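Side-chain contact in Lin1840 protein (Listeria innocua serovar 6a, PDB 4ZOC), which probably hydrolyses terminal, non-reducing beta-D-glucosyl residues to release beta-D-glucose, acting in the breakdown of beta-1,2-glucan: residues E327-L330 with R331-L335. The protein carries 2 engineered substitutions. Residues are numbered along the deposited sequence; the frame is centred on the assembly and turned at random.
Sequences EAVL and RMLNL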
loop_
_atom_site.group_PDB
_atom_site.type_symbol
_atom_site.label_atom_id
_atom_site.label_comp_id
_atom_site.label_asym_id
_atom_site.label_seq_id
_atom_site.Cartn_x
_atom_site.Cartn_y
_atom_site.Cartn_z
ATOM N N GLU A 327 -31.772 21.855 8.816
ATOM C CA GLU A 327 -30.496 21.907 9.554
ATOM C C GLU A 327 -29.381 22.375 8.624
ATOM O O GLU A 327 -28.581 23.209 9.022
ATOM C CB GLU A 327 -30.169 20.546 10.240
ATOM C CG GLU A 327 -31.082 20.297 11.460
ATOM C CD GLU A 327 -31.234 18.848 11.893
ATOM O OE1 GLU A 327 -30.365 18.007 11.564
ATOM O OE2 GLU A 327 -32.235 18.573 12.616
ATOM N N ALA A 328 -29.353 21.858 7.415
ATOM C CA ALA A 328 -28.350 22.252 6.455
ATOM C C ALA A 328 -28.520 23.745 6.084
ATOM O O ALA A 328 -27.555 24.513 6.061
ATOM C CB ALA A 328 -28.439 21.392 5.190
ATOM N N VAL A 329 -29.755 24.154 5.848
ATOM C CA VAL A 329 -30.012 25.554 5.536
ATOM C C VAL A 329 -29.548 26.483 6.696
ATOM O O VAL A 329 -28.900 27.510 6.461
ATOM C CB VAL A 329 -31.494 25.774 5.134
ATOM C CG1 VAL A 329 -31.814 27.254 5.044
ATOM C CG2 VAL A 329 -31.820 25.065 3.843
ATOM N N LEU A 330 -29.896 26.154 7.940
ATOM C CA LEU A 330 -29.505 26.920 9.082
ATOM C C LEU A 330 -27.980 27.007 9.153
ATOM O O LEU A 330 -27.428 28.059 9.422
ATOM C CB LEU A 330 -30.038 26.324 10.365
ATOM C CG LEU A 330 -29.694 27.122 11.629
ATOM C CD1 LEU A 330 -30.075 28.596 11.573
ATOM C CD2 LEU A 330 -30.347 26.431 12.819
ATOM N N ARG A 331 -27.280 25.892 8.914
ATOM C CA ARG A 331 -25.819 26.018 8.864
ATOM C C ARG A 331 -25.258 27.017 7.787
ATOM O O ARG A 331 -24.332 27.838 8.078
ATOM C CB ARG A 331 -25.181 24.621 8.802
ATOM C CG ARG A 331 -25.359 23.850 10.098
ATOM C CD ARG A 331 -24.533 22.538 10.183
ATOM N NE ARG A 331 -25.042 21.507 9.316
ATOM C CZ ARG A 331 -25.913 20.549 9.651
ATOM N NH1 ARG A 331 -26.285 19.642 8.755
ATOM N NH2 ARG A 331 -26.373 20.471 10.888
ATOM N N MET A 332 -25.849 26.984 6.609
ATOM C CA MET A 332 -25.486 27.888 5.500
ATOM C C MET A 332 -25.736 29.348 5.929
ATOM O O MET A 332 -24.918 30.240 5.757
ATOM C CB MET A 332 -26.270 27.507 4.236
ATOM C CG MET A 332 -25.734 26.291 3.450
ATOM S SD MET A 332 -24.108 26.694 2.712
ATOM C CE MET A 332 -24.666 27.777 1.364
ATOM N N LEU A 333 -26.925 29.591 6.493
ATOM C CA LEU A 333 -27.259 30.955 6.885
ATOM C C LEU A 333 -26.343 31.406 8.032
ATOM O O LEU A 333 -25.881 32.568 8.014
ATOM C CB LEU A 333 -28.710 31.031 7.285
ATOM C CG LEU A 333 -29.742 31.234 6.187
ATOM C CD1 LEU A 333 -29.408 30.927 4.766
ATOM C CD2 LEU A 333 -31.141 30.801 6.627
ATOM N N ASN A 334 -26.026 30.508 8.987
ATOM C CA ASN A 334 -25.104 30.824 10.116
ATOM C C ASN A 334 -23.708 31.199 9.585
ATOM O O ASN A 334 -23.179 32.153 10.020
ATOM C CB ASN A 334 -24.916 29.668 11.132
ATOM C CG ASN A 334 -26.053 29.568 12.140
ATOM O OD1 ASN A 334 -26.833 30.492 12.285
ATOM N ND2 ASN A 334 -26.181 28.426 12.774
ATOM N N LEU A 335 -23.169 30.468 8.599
ATOM C CA LEU A 335 -21.917 30.876 7.924
ATOM C C LEU A 335 -22.008 32.280 7.352
ATOM O O LEU A 335 -21.084 33.108 7.527
ATOM C CB LEU A 335 -21.552 29.869 6.853
ATOM C CG LEU A 335 -20.352 30.237 5.961
ATOM C CD1 LEU A 335 -19.088 30.433 6.763
ATOM C CD2 LEU A 335 -20.148 29.199 4.859
#
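Arg331 folds back over the helix turn that begins at Glu327. Its CG sits beside the backbone N (chi1 -69°), and a bend at chi3 lays the guanidinium over the peptide between Glu327 and Ala328. One face of the group rests on that peptide: Glu327 O lies 3.8 Å above the plane, over the centre, and Ala328 N is nearer the rim. Its terminal nitrogen NH2 packs 3.9 Å from Glu327 CB. The carboxylate of Glu327 does not close a salt bridge, since OE1 stays 4.7 Å from Arg331 NH2. Arg331 NH1 forms a salt bridge with Asp299 OD1.

Four successive i to i+4 backbone hydrogen bonds join the two turns of this alpha-helix. Arg331 N donates to Glu327 O and Met332 N to Ala328 O. Leu333 N reaches Val329 O at 2.9 Å, and Asn334 N completes the set at Leu330 O.

Apolar contact comes from Val329 and Leu333, which lie side by side with CG1 of Val329 3.9 Å from CD2 of Leu333. Leu330 and Asn334 cross at a slant: CD1 of Leu330 meets OD1 of Asn334 at 3.8 Å, and its CG lies near ND2. That OD1 accepts a hydrogen bond from Gln3.

Both segments lie on helix 322-338, an outer helix of the family 3 N-terminal TIM barrel, away from the annotated sites. Leu330 and Leu333 pack on helix 3-12. Val329, Met332 and Leu333 touch helix 15-21, while Met332 and Leu335 meet Val266 of barrel strand 266-268.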